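Local coordinates for protein pheromone from Euplotes raikovi Er-13 (Euplotes raikovi, PDB 6E6N) that probably acts as a secreted mating pheromone, a small disulfide-rich three-helix signalling protein of a ciliate, at residues G29-M32 / Y33-N37. Numbering follows the deposited sequence. Where two conformers were deposited one is given.
Sequences GCLM and YIWNN
Y33 opens the last turns of helix 24-37, the third helix of the disulfide-bonded three-helix bundle that makes up this pheromone, and Y33 N donates a hydrogen bond to G29 O one turn back at 2.9 Å. With CG anti to the backbone N (chi1 -176°), the phenol is carried off from residues 29-32 and along the helix toward its C-terminal end, where N37 CB lies over one ring face, near the rim; A7 of helix 2-8 and C38 also touch this side chain. I34 continues the alpha-helical pattern with N-H to C30 O at 164°, the straightest of the four bonds that join residues 29-32 to 33-37. Its side chain faces the bundle: I34 CG1 packs at 3.4 Å from L31 O, I34 CD1 meets L31 CD2 more loosely at 4.4 Å, and C16 of helix 13-20, disulfide-bonded to C30, lies against I34 as well. W35 carries the main side-chain contact. Its indole runs alongside the L31 side chain, the two pointing the same way, because each has CG beside the backbone N (chi1 near -70° in both). L31 CB sits squarely over the six-membered ring of W35, 4.1 Å from its centroid in a CH-pi contact, while L31 CD2 touches W35 CZ2 at the same 4.1 Å. L31 O accepts the W35 N-H and also lies over one indole face, offset toward the rim; W35 NE1 is hydrogen-bonded to E13 OE2 of helix 13-20, which would help hold the rotation of the indole. N36 N-H to M32 O is more bent. At N37 the helix finishes with two bonds to one acceptor: Y33 O takes the backbone N-H, and N37 ND2 reaches a lone pair of Y33 O, in the carbonyl plane, at 3.3 Å, with the amide plane tilted from the oxygen.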
loop_
_atom_site.group_PDB
_atom_site.type_symbol
_atom_site.label_atom_id
_atom_site.label_comp_id
_atom_site.label_asym_id
_atom_site.label_seq_id
_atom_site.Cartn_x
_atom_site.Cartn_y
_atom_site.Cartn_z
ATOM N N GLY A 29 -2.889 5.474 1.384
ATOM C CA GLY A 29 -2.734 5.579 -0.102
ATOM C C GLY A 29 -2.600 4.238 -0.780
ATOM O O GLY A 29 -3.165 4.003 -1.854
ATOM N N CYS A 30 -1.840 3.363 -0.138
ATOM C CA CYS A 30 -1.656 2.058 -0.681
ATOM C C CYS A 30 -2.960 1.273 -0.732
ATOM O O CYS A 30 -3.287 0.667 -1.754
ATOM C CB CYS A 30 -0.600 1.330 0.116
ATOM S SG CYS A 30 -0.122 -0.354 -0.454
ATOM N N LEU A 31 -3.732 1.324 0.365
ATOM C CA LEU A 31 -5.024 0.646 0.407
ATOM C C LEU A 31 -6.021 1.180 -0.628
ATOM O O LEU A 31 -6.641 0.403 -1.365
ATOM C CB LEU A 31 -5.579 0.747 1.812
ATOM C CG LEU A 31 -4.833 -0.061 2.915
ATOM C CD1 LEU A 31 -5.379 0.364 4.272
ATOM C CD2 LEU A 31 -4.981 -1.566 2.668
ATOM N N MET A 32 -6.109 2.509 -0.718
ATOM C CA MET A 32 -6.965 3.175 -1.719
ATOM C C MET A 32 -6.561 2.686 -3.118
ATOM O O MET A 32 -7.373 2.332 -3.928
ATOM C CB MET A 32 -6.818 4.701 -1.644
ATOM C CG MET A 32 -7.149 5.379 -0.322
ATOM S SD MET A 32 -8.885 5.710 -0.156
ATOM C CE MET A 32 -9.442 5.588 -1.835
ATOM N N TYR A 33 -5.254 2.663 -3.381
ATOM C CA TYR A 33 -4.748 2.220 -4.677
ATOM C C TYR A 33 -5.141 0.813 -4.991
ATOM O O TYR A 33 -5.659 0.543 -6.094
ATOM C CB TYR A 33 -3.244 2.399 -4.778
ATOM C CG TYR A 33 -2.731 2.033 -6.180
ATOM C CD1 TYR A 33 -2.833 2.936 -7.210
ATOM C CD2 TYR A 33 -2.285 0.767 -6.470
ATOM C CE1 TYR A 33 -2.474 2.602 -8.515
ATOM C CE2 TYR A 33 -1.892 0.425 -7.783
ATOM C CZ TYR A 33 -1.990 1.375 -8.796
ATOM O OH TYR A 33 -1.647 1.052 -10.083
ATOM N N ILE A 34 -4.876 -0.124 -4.083
ATOM C CA ILE A 34 -5.165 -1.534 -4.401
ATOM C C ILE A 34 -6.654 -1.834 -4.483
ATOM O O ILE A 34 -7.088 -2.664 -5.264
ATOM C CB ILE A 34 -4.450 -2.556 -3.487
ATOM C CG1 ILE A 34 -4.999 -2.521 -2.046
ATOM C CG2 ILE A 34 -2.961 -2.368 -3.564
ATOM C CD1 ILE A 34 -4.460 -3.649 -1.161
ATOM N N TRP A 35 -7.455 -1.109 -3.724
ATOM C CA TRP A 35 -8.881 -1.314 -3.775
ATOM C C TRP A 35 -9.465 -0.783 -5.053
ATOM O O TRP A 35 -10.435 -1.344 -5.533
ATOM C CB TRP A 35 -9.520 -0.655 -2.585
ATOM C CG TRP A 35 -9.206 -1.368 -1.285
ATOM C CD1 TRP A 35 -8.753 -2.622 -1.125
ATOM C CD2 TRP A 35 -9.348 -0.811 0.011
ATOM N NE1 TRP A 35 -8.604 -2.902 0.233
ATOM C CE2 TRP A 35 -8.994 -1.809 0.940
ATOM C CE3 TRP A 35 -9.805 0.429 0.480
ATOM C CZ2 TRP A 35 -9.023 -1.601 2.303
ATOM C CZ3 TRP A 35 -9.853 0.634 1.873
ATOM C CH2 TRP A 35 -9.449 -0.389 2.750
ATOM N N ASN A 36 -8.872 0.288 -5.633
ATOM C CA ASN A 36 -9.410 0.923 -6.834
ATOM C C ASN A 36 -8.832 0.351 -8.104
ATOM O O ASN A 36 -9.478 0.278 -9.136
ATOM C CB ASN A 36 -9.196 2.439 -6.814
ATOM C CG ASN A 36 -10.056 3.164 -7.851
ATOM O OD1 ASN A 36 -11.204 2.762 -8.129
ATOM N ND2 ASN A 36 -9.499 4.207 -8.471
ATOM N N ASN A 37 -7.581 -0.021 -8.071
ATOM C CA ASN A 37 -6.835 -0.359 -9.269
ATOM C C ASN A 37 -6.384 -1.820 -9.398
ATOM O O ASN A 37 -5.783 -2.183 -10.398
ATOM C CB ASN A 37 -5.631 0.593 -9.398
ATOM C CG ASN A 37 -6.071 2.043 -9.526
ATOM O OD1 ASN A 37 -6.669 2.447 -10.531
ATOM N ND2 ASN A 37 -5.909 2.792 -8.462
#